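Local coordinates for protein dihydropyrimidinase (Dictyostelium discoideum, PDB 2FTW) that catalyses the reversible, zinc-dependent hydrolytic ring opening of dihydropyrimidines such as 5,6-dihydrouracil, the second step of reductive pyrimidine degradation, at residues Phe167-Asp171 with Gln172-His176; His191-Gly195 with Asp196-Glu200; Val246-Ser250 with Ile251-Asp255; Gly269-Ala273 with Ala274-Val278. All blocks are in the same frame, centred on the assembly; numbering follows the deposited sequence. Where two conformers were deposited one is given.

Interaction 1: residues Phe167-Asp171 with Gln172-His176; sequences FMVTD and QEMYH
The backbone of T170 is held by two bonds, through O and through N, at the start of helix 171-184: T170 O accepts from M174 N at 2.9 Å, the first main-chain bond of the helix, while T170 N donates to E173 OE1 at 3.0 Å. The second bond is nearly straight, 163° at the hydrogen, and uses the anti lone pair of the carboxylate oxygen, the one turned away from OE2. E173 reaches this position because its CG lies beside its own backbone N (chi1 -69°) and the chain then runs extended back over the first turn. There OE1 also comes close to V169 CA, at 3.3 Å. In return T170 OG1, set between its backbone N and carbonyl carbon (chi1 63°), accepts weakly from E173 N at 3.4 Å; the same oxygen lies 3.5 Å from E173 CG, and the two side chains pass each other at a slant. On the inner side V169 CG2 and M174 CE make a loose apolar contact of 4.4 Å, and M174 also meets I235 of helix 223-239. D171, the first helical residue, offers its carboxylate to R231 of the same chain in a salt bridge and to N194 of the second subunit. The reciprocal bonds between T170 and E173 form a capping box, here closing the N-terminus of a helix at a subunit interface.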
# COMPACT_ATOMS: atom_id res chain seq x y z
N PHE A 167 -26.43 -13.75 -18.38
CA PHE A 167 -26.71 -13.40 -16.99
C PHE A 167 -26.26 -12.00 -16.57
O PHE A 167 -26.69 -11.52 -15.53
CB PHE A 167 -26.07 -14.40 -16.04
CG PHE A 167 -26.47 -15.84 -16.26
CD1 PHE A 167 -27.65 -16.17 -16.93
CD2 PHE A 167 -25.67 -16.86 -15.75
CE1 PHE A 167 -28.01 -17.50 -17.10
CE2 PHE A 167 -26.02 -18.18 -15.93
CZ PHE A 167 -27.20 -18.50 -16.61
N MET A 168 -25.39 -11.37 -17.35
CA MET A 168 -24.77 -10.12 -16.94
C MET A 168 -25.80 -9.09 -16.50
O MET A 168 -26.85 -8.95 -17.13
CB MET A 168 -23.92 -9.55 -18.08
CG MET A 168 -23.11 -8.33 -17.69
SD MET A 168 -21.97 -7.78 -18.98
CE MET A 168 -21.75 -6.09 -18.48
N VAL A 169 -25.50 -8.38 -15.42
CA VAL A 169 -26.30 -7.23 -14.97
C VAL A 169 -25.48 -5.95 -15.08
O VAL A 169 -24.25 -5.99 -15.05
CB VAL A 169 -26.88 -7.39 -13.51
CG1 VAL A 169 -27.99 -8.41 -13.47
CG2 VAL A 169 -25.79 -7.75 -12.50
N THR A 170 -26.17 -4.83 -15.25
CA THR A 170 -25.53 -3.53 -15.35
C THR A 170 -25.36 -2.92 -13.95
O THR A 170 -25.83 -3.48 -12.97
CB THR A 170 -26.38 -2.57 -16.22
OG1 THR A 170 -27.65 -2.34 -15.59
CG2 THR A 170 -26.60 -3.15 -17.62
N ASP A 171 -24.70 -1.77 -13.88
CA ASP A 171 -24.48 -1.09 -12.61
C ASP A 171 -25.80 -0.68 -11.96
O ASP A 171 -25.93 -0.69 -10.74
CB ASP A 171 -23.58 0.13 -12.80
CG ASP A 171 -22.11 -0.25 -12.91
OD1 ASP A 171 -21.78 -1.46 -12.80
OD2 ASP A 171 -21.28 0.68 -13.09
N GLN A 172 -26.76 -0.33 -12.79
CA GLN A 172 -28.04 0.19 -12.33
C GLN A 172 -28.88 -0.93 -11.75
O GLN A 172 -29.56 -0.76 -10.73
CB GLN A 172 -28.76 0.84 -13.51
CG GLN A 172 -29.91 1.74 -13.14
CD GLN A 172 -30.81 2.03 -14.32
OE1 GLN A 172 -31.32 1.10 -14.97
NE2 GLN A 172 -31.03 3.31 -14.60
N GLU A 173 -28.84 -2.08 -12.41
CA GLU A 173 -29.51 -3.28 -11.94
C GLU A 173 -28.87 -3.77 -10.64
O GLU A 173 -29.57 -4.02 -9.67
CB GLU A 173 -29.47 -4.38 -13.00
CG GLU A 173 -30.33 -4.08 -14.22
CD GLU A 173 -30.21 -5.14 -15.30
OE1 GLU A 173 -29.08 -5.54 -15.65
OE2 GLU A 173 -31.27 -5.57 -15.83
N MET A 174 -27.54 -3.88 -10.64
CA MET A 174 -26.80 -4.34 -9.46
C MET A 174 -27.12 -3.45 -8.26
O MET A 174 -27.35 -3.94 -7.16
CB MET A 174 -25.29 -4.37 -9.75
CG MET A 174 -24.43 -4.68 -8.52
SD MET A 174 -22.72 -5.06 -8.93
CE MET A 174 -22.85 -6.77 -9.42
N TYR A 175 -27.16 -2.14 -8.48
CA TYR A 175 -27.55 -1.22 -7.43
C TYR A 175 -28.88 -1.61 -6.78
O TYR A 175 -28.95 -1.75 -5.57
CB TYR A 175 -27.66 0.19 -7.99
CG TYR A 175 -28.11 1.25 -7.02
CD1 TYR A 175 -27.31 1.67 -5.97
CD2 TYR A 175 -29.33 1.89 -7.20
CE1 TYR A 175 -27.72 2.68 -5.11
CE2 TYR A 175 -29.75 2.90 -6.36
CZ TYR A 175 -28.94 3.29 -5.31
OH TYR A 175 -29.40 4.31 -4.49
N HIS A 176 -29.93 -1.78 -7.59
CA HIS A 176 -31.26 -2.15 -7.11
C HIS A 176 -31.39 -3.57 -6.52
O HIS A 176 -32.20 -3.81 -5.61
CB HIS A 176 -32.29 -1.94 -8.24
CG HIS A 176 -32.55 -0.49 -8.51
ND1 HIS A 176 -32.16 0.14 -9.68
CD2 HIS A 176 -33.09 0.48 -7.73
CE1 HIS A 176 -32.48 1.42 -9.61
NE2 HIS A 176 -33.05 1.65 -8.45

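Interaction 2: residues His191-Gly195 with Asp196-Glu200; sequences HAENG and DMVFE
With its CG anti to the backbone N (chi1 -170°), N194 brings OD1 over the first turn of helix 195-207, where it accepts from M197 N at 3.1 Å. The donor stands 29° out of the amide plane of N194, so the oxygen is approached obliquely. M197 lies across the same amide: its CG, beside its own backbone N, comes within 3.4 Å of N194 OD1, and the chain then bends twice, at chi2 and chi3. N194 is thus the N-cap of the helix, its carbonyl O taking V198 N at 3.0 Å while G195 O takes F199 N. Around N194 O the methyl V198 CG2 closes in at 3.3 Å, and its contact with E193 CB, 4.2 Å, joins the strand-end loop to the helix. The loop follows strand 188-190 of the (beta-alpha)8 barrel and carries a zinc ligand, H191. While H191 ND1 faces the metal, NE2 donates to E193 OE1 at 2.8 Å in an almost linear bond of 177°, the oxygen lying in the plane of the imidazole. Together with the metal at ND1, this second-shell carboxylate helps to fix the rotation of the ring and probably makes it a more electron-rich ligand, although E193 OE1 is shared with a salt bridge to R220. N194 ND2 turns to E227 of its own chain.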
# COMPACT_ATOMS: atom_id res chain seq x y z
N HIS A 191 -20.34 -12.71 -8.83
CA HIS A 191 -19.31 -13.22 -9.77
C HIS A 191 -18.71 -11.99 -10.44
O HIS A 191 -19.32 -11.42 -11.34
CB HIS A 191 -19.87 -14.19 -10.82
CG HIS A 191 -18.86 -14.67 -11.83
ND1 HIS A 191 -18.73 -16.00 -12.18
CD2 HIS A 191 -17.94 -14.00 -12.58
CE1 HIS A 191 -17.77 -16.13 -13.09
NE2 HIS A 191 -17.27 -14.94 -13.34
N ALA A 192 -17.51 -11.61 -10.01
CA ALA A 192 -16.93 -10.30 -10.37
C ALA A 192 -15.80 -10.36 -11.44
O ALA A 192 -14.62 -10.47 -11.12
CB ALA A 192 -16.44 -9.63 -9.12
N GLU A 193 -16.21 -10.30 -12.71
CA GLU A 193 -15.32 -10.03 -13.85
C GLU A 193 -16.00 -9.00 -14.73
O GLU A 193 -17.22 -9.01 -14.83
CB GLU A 193 -15.08 -11.27 -14.71
CG GLU A 193 -14.30 -12.36 -14.07
CD GLU A 193 -14.17 -13.57 -14.98
OE1 GLU A 193 -15.17 -14.31 -15.12
OE2 GLU A 193 -13.06 -13.80 -15.54
N ASN A 194 -15.23 -8.11 -15.36
CA ASN A 194 -15.80 -7.17 -16.33
C ASN A 194 -16.29 -7.90 -17.59
O ASN A 194 -15.50 -8.27 -18.46
CB ASN A 194 -14.79 -6.07 -16.70
CG ASN A 194 -15.42 -4.93 -17.52
OD1 ASN A 194 -15.96 -5.15 -18.60
ND2 ASN A 194 -15.36 -3.72 -16.98
N GLY A 195 -17.61 -8.11 -17.67
CA GLY A 195 -18.23 -8.88 -18.77
C GLY A 195 -18.00 -8.35 -20.18
O GLY A 195 -17.74 -9.12 -21.10
N ASP A 196 -18.09 -7.04 -20.36
CA ASP A 196 -17.83 -6.42 -21.67
C ASP A 196 -16.41 -6.66 -22.17
O ASP A 196 -16.20 -6.89 -23.36
CB ASP A 196 -18.08 -4.91 -21.63
CG ASP A 196 -19.56 -4.55 -21.66
OD1 ASP A 196 -20.39 -5.47 -21.86
OD2 ASP A 196 -19.90 -3.34 -21.52
N MET A 197 -15.45 -6.59 -21.26
CA MET A 197 -14.06 -6.83 -21.62
C MET A 197 -13.74 -8.32 -21.82
O MET A 197 -12.88 -8.67 -22.62
CB MET A 197 -13.16 -6.21 -20.55
CG MET A 197 -13.22 -4.69 -20.52
SD MET A 197 -12.55 -3.97 -22.05
CE MET A 197 -10.82 -4.31 -21.82
N VAL A 198 -14.42 -9.20 -21.09
CA VAL A 198 -14.26 -10.66 -21.25
C VAL A 198 -14.75 -11.06 -22.64
O VAL A 198 -14.17 -11.94 -23.29
CB VAL A 198 -15.08 -11.43 -20.17
CG1 VAL A 198 -15.31 -12.92 -20.55
CG2 VAL A 198 -14.40 -11.32 -18.81
N PHE A 199 -15.82 -10.41 -23.08
CA PHE A 199 -16.42 -10.62 -24.40
C PHE A 199 -15.52 -10.11 -25.54
O PHE A 199 -15.35 -10.78 -26.57
CB PHE A 199 -17.79 -9.94 -24.43
CG PHE A 199 -18.48 -9.97 -25.75
CD1 PHE A 199 -18.27 -8.96 -26.69
CD2 PHE A 199 -19.38 -10.98 -26.05
CE1 PHE A 199 -18.93 -8.97 -27.90
CE2 PHE A 199 -20.05 -11.01 -27.27
CZ PHE A 199 -19.82 -9.99 -28.20
N GLU A 200 -14.96 -8.92 -25.37
CA GLU A 200 -14.02 -8.40 -26.37
C GLU A 200 -12.71 -9.20 -26.43
O GLU A 200 -12.11 -9.31 -27.50
CB GLU A 200 -13.71 -6.93 -26.12
CG GLU A 200 -14.91 -6.00 -26.24
CD GLU A 200 -15.52 -5.97 -27.62
OE1 GLU A 200 -14.81 -6.26 -28.62
OE2 GLU A 200 -16.72 -5.63 -27.71

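Interaction 3: residues Val246-Ser250 with Ile251-Asp255; sequences VHVQS and IGAAD
S250 is the N-cap of helix 251-262, its hydroxyl oxygen turned to the N-H of A253. S250 OG accepts from A253 N at 3.1 Å, close to straight at 163°, and the same oxygen sits 3.4 Å from A253 CB, so that the methyl lies alongside the bond that caps its own backbone. The chi1 of S250, 90°, swings OG toward the N-H groups of the first turn while S250 O takes A254 N at 3.0 Å; one residue therefore supplies both a side-chain and a main-chain acceptor to successive N-H groups. V248 approaches the turn from the loop side. Its CG1, anti to the backbone N, points at the peptide of A254, 3.9 Å from A254 N, and touches the methyls of A253 and A254 together, which makes a small apolar patch beside the polar cap. The loop belongs to the (beta-alpha)8 barrel: it leaves strand 243-245, presents H247 to a zinc ion, then enters the helix. H247 has an unusual backbone with a positive phi, and its N-H is taken by E270, as is that of Q249 by E225; the zinc ligand is thus tied in place by its main chain as well as by the metal. Helix 306-316 covers A254 through L310 and Y313, while A253 rests on E225 and T229 of helix 223-239. On the ring of H247 itself, the methyl V246 CG2 stands over the centre of one face, 3.4 Å above the plane.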
# COMPACT_ATOMS: atom_id res chain seq x y z
N VAL A 246 -17.40 -14.23 -4.57
CA VAL A 246 -17.24 -15.67 -4.78
C VAL A 246 -16.02 -15.94 -5.66
O VAL A 246 -15.62 -15.07 -6.46
CB VAL A 246 -18.50 -16.32 -5.43
CG1 VAL A 246 -19.78 -15.92 -4.70
CG2 VAL A 246 -18.61 -15.97 -6.90
N HIS A 247 -15.48 -17.15 -5.56
CA HIS A 247 -14.24 -17.55 -6.24
C HIS A 247 -13.26 -16.40 -6.56
O HIS A 247 -13.01 -16.07 -7.72
CB HIS A 247 -14.51 -18.40 -7.48
CG HIS A 247 -15.58 -17.86 -8.39
ND1 HIS A 247 -15.52 -16.60 -8.94
CD2 HIS A 247 -16.70 -18.44 -8.87
CE1 HIS A 247 -16.59 -16.41 -9.70
NE2 HIS A 247 -17.32 -17.51 -9.68
N VAL A 248 -12.70 -15.83 -5.50
CA VAL A 248 -11.61 -14.86 -5.63
C VAL A 248 -10.37 -15.64 -6.06
O VAL A 248 -9.80 -16.39 -5.26
CB VAL A 248 -11.38 -14.11 -4.31
CG1 VAL A 248 -10.20 -13.15 -4.41
CG2 VAL A 248 -12.64 -13.34 -3.92
N GLN A 249 -9.98 -15.49 -7.33
CA GLN A 249 -8.93 -16.33 -7.94
C GLN A 249 -7.58 -15.63 -8.07
O GLN A 249 -6.57 -16.28 -8.38
CB GLN A 249 -9.38 -16.79 -9.34
CG GLN A 249 -10.51 -17.81 -9.37
CD GLN A 249 -10.01 -19.23 -9.34
OE1 GLN A 249 -9.71 -19.76 -8.28
NE2 GLN A 249 -9.89 -19.84 -10.53
N SER A 250 -7.55 -14.31 -7.85
CA SER A 250 -6.36 -13.53 -8.18
C SER A 250 -5.83 -12.62 -7.05
O SER A 250 -6.56 -12.19 -6.16
CB SER A 250 -6.66 -12.69 -9.43
OG SER A 250 -7.19 -11.41 -9.11
N ILE A 251 -4.53 -12.33 -7.13
CA ILE A 251 -3.85 -11.40 -6.22
C ILE A 251 -4.52 -10.04 -6.26
O ILE A 251 -4.86 -9.46 -5.22
CB ILE A 251 -2.34 -11.24 -6.60
CG1 ILE A 251 -1.55 -12.49 -6.22
CG2 ILE A 251 -1.72 -10.01 -5.93
CD1 ILE A 251 -0.12 -12.54 -6.74
N GLY A 252 -4.69 -9.52 -7.48
CA GLY A 252 -5.29 -8.20 -7.69
C GLY A 252 -6.64 -8.03 -7.02
O GLY A 252 -6.90 -7.01 -6.38
N ALA A 253 -7.51 -9.03 -7.18
CA ALA A 253 -8.85 -9.00 -6.60
C ALA A 253 -8.79 -9.14 -5.09
O ALA A 253 -9.54 -8.48 -4.36
CB ALA A 253 -9.73 -10.10 -7.22
N ALA A 254 -7.87 -9.98 -4.61
CA ALA A 254 -7.64 -10.11 -3.16
C ALA A 254 -7.17 -8.81 -2.52
O ALA A 254 -7.65 -8.42 -1.43
CB ALA A 254 -6.67 -11.21 -2.89
N ASP A 255 -6.25 -8.13 -3.20
CA ASP A 255 -5.75 -6.82 -2.78
C ASP A 255 -6.84 -5.77 -2.70
O ASP A 255 -6.86 -4.97 -1.77
CB ASP A 255 -4.69 -6.27 -3.76
CG ASP A 255 -3.36 -7.06 -3.75
OD1 ASP A 255 -3.11 -7.86 -2.80
OD2 ASP A 255 -2.58 -6.86 -4.71

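Interaction 4: residues Gly269-Ala273 with Ala274-Val278; sequences GEPIA and AGLGV
I272 O accepts from L276 N at 3.1 Å, and the bond lies nearly along the line of the carbonyl although its angle at the hydrogen is only 140°. The same N-H also points weakly at A273 O, likewise 3.1 Å away, a bifurcated arrangement in the short helix 273-277. The side chain of L276 lies against the carbonyl oxygen: CG stands 3.5 Å from I272 O, since chi1 of -67° sets it beside its own backbone N and turns the branch back toward the preceding loop. From there CD2 reaches P271 CB at 4.2 Å, the ring giving the leucine a rigid apolar neighbour. On another side of the turn I272 CD1 touches A274 CB at 4.3 Å. I272 is the N-cap residue, yet as an isoleucine it has no side-chain acceptor to offer, and the turn begins on main-chain and apolar contacts instead.

Behind this first shell, A273 and P271 are bonded through their backbones to G323, which fixes the path of the loop, and I272 packs on Q249 and M296, its side chain about 4 Å from those of the zinc ligands D325 and H247. One residue before P271, E270 turns its carboxylate to the zinc ligand H66 and to Y244 and T65, a second-shell role in the binuclear site. The whole turn is buried where strand 267-269 of the barrel ends: helix 306-316 covers P271 and L276 through L314 and L310, and its K307 reaches G277 O.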
# COMPACT_ATOMS: atom_id res chain seq x y z
N GLY A 269 -14.87 -12.40 1.18
CA GLY A 269 -14.23 -13.00 0.03
C GLY A 269 -14.04 -14.49 0.18
O GLY A 269 -13.75 -14.99 1.27
N GLU A 270 -14.18 -15.20 -0.92
CA GLU A 270 -14.15 -16.66 -0.94
C GLU A 270 -13.13 -17.18 -1.97
O GLU A 270 -13.41 -17.21 -3.16
CB GLU A 270 -15.54 -17.15 -1.29
CG GLU A 270 -15.71 -18.65 -1.39
CD GLU A 270 -16.93 -18.99 -2.23
OE1 GLU A 270 -16.80 -19.01 -3.48
OE2 GLU A 270 -18.02 -19.21 -1.62
N PRO A 271 -11.93 -17.57 -1.51
CA PRO A 271 -11.05 -18.32 -2.40
C PRO A 271 -11.62 -19.71 -2.59
O PRO A 271 -12.55 -20.09 -1.89
CB PRO A 271 -9.72 -18.37 -1.63
CG PRO A 271 -10.11 -18.27 -0.20
CD PRO A 271 -11.32 -17.37 -0.18
N ILE A 272 -11.10 -20.46 -3.55
CA ILE A 272 -11.55 -21.85 -3.75
C ILE A 272 -10.36 -22.78 -3.79
O ILE A 272 -9.22 -22.34 -3.94
CB ILE A 272 -12.46 -22.01 -4.99
CG1 ILE A 272 -11.76 -21.54 -6.28
CG2 ILE A 272 -13.77 -21.23 -4.79
CD1 ILE A 272 -12.37 -22.12 -7.53
N ALA A 273 -10.62 -24.07 -3.61
CA ALA A 273 -9.57 -25.06 -3.43
C ALA A 273 -8.57 -25.06 -4.60
O ALA A 273 -7.36 -25.16 -4.40
CB ALA A 273 -10.19 -26.46 -3.20
N ALA A 274 -9.08 -24.91 -5.82
CA ALA A 274 -8.22 -24.85 -7.02
C ALA A 274 -7.23 -23.69 -6.97
O ALA A 274 -6.07 -23.83 -7.35
CB ALA A 274 -9.09 -24.75 -8.28
N GLY A 275 -7.71 -22.52 -6.54
CA GLY A 275 -6.88 -21.34 -6.44
C GLY A 275 -5.85 -21.47 -5.33
O GLY A 275 -4.79 -20.86 -5.40
N LEU A 276 -6.17 -22.26 -4.32
CA LEU A 276 -5.27 -22.46 -3.20
C LEU A 276 -4.29 -23.59 -3.44
O LEU A 276 -3.26 -23.67 -2.76
CB LEU A 276 -6.08 -22.70 -1.92
CG LEU A 276 -6.88 -21.48 -1.45
CD1 LEU A 276 -7.71 -21.83 -0.23
CD2 LEU A 276 -6.00 -20.25 -1.16
N GLY A 277 -4.58 -24.42 -4.44
CA GLY A 277 -3.87 -25.67 -4.68
C GLY A 277 -3.08 -25.81 -5.97
O GLY A 277 -2.12 -26.57 -6.01
N VAL A 278 -3.48 -25.11 -7.04
CA VAL A 278 -2.77 -25.22 -8.33
C VAL A 278 -2.66 -23.89 -9.07
O VAL A 278 -3.33 -22.91 -8.73
CB VAL A 278 -3.40 -26.30 -9.27
CG1 VAL A 278 -3.61 -27.62 -8.53
CG2 VAL A 278 -4.72 -25.83 -9.85

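In the fold
All four contacts lie where a loop runs into the N-terminus of a helix. Interactions 3 and 4 lie inside the chain and touch no other subunit, their loops joined by the main-chain pair V248 N and E270 O. Interaction 2 is also buried, but meets the second subunit, as does the partly exposed interaction 1; the two touch through M168 and G195-D196. Both interface contacts are capped by polar side chains, a threonine-glutamate box and an asparagine; inside the chain a serine caps interaction 3 and apolar I272 stands at the N-cap of interaction 4. Interactions 2 and 3 supply H191 and H247 to the same zinc ion, while interaction 4 backs the site.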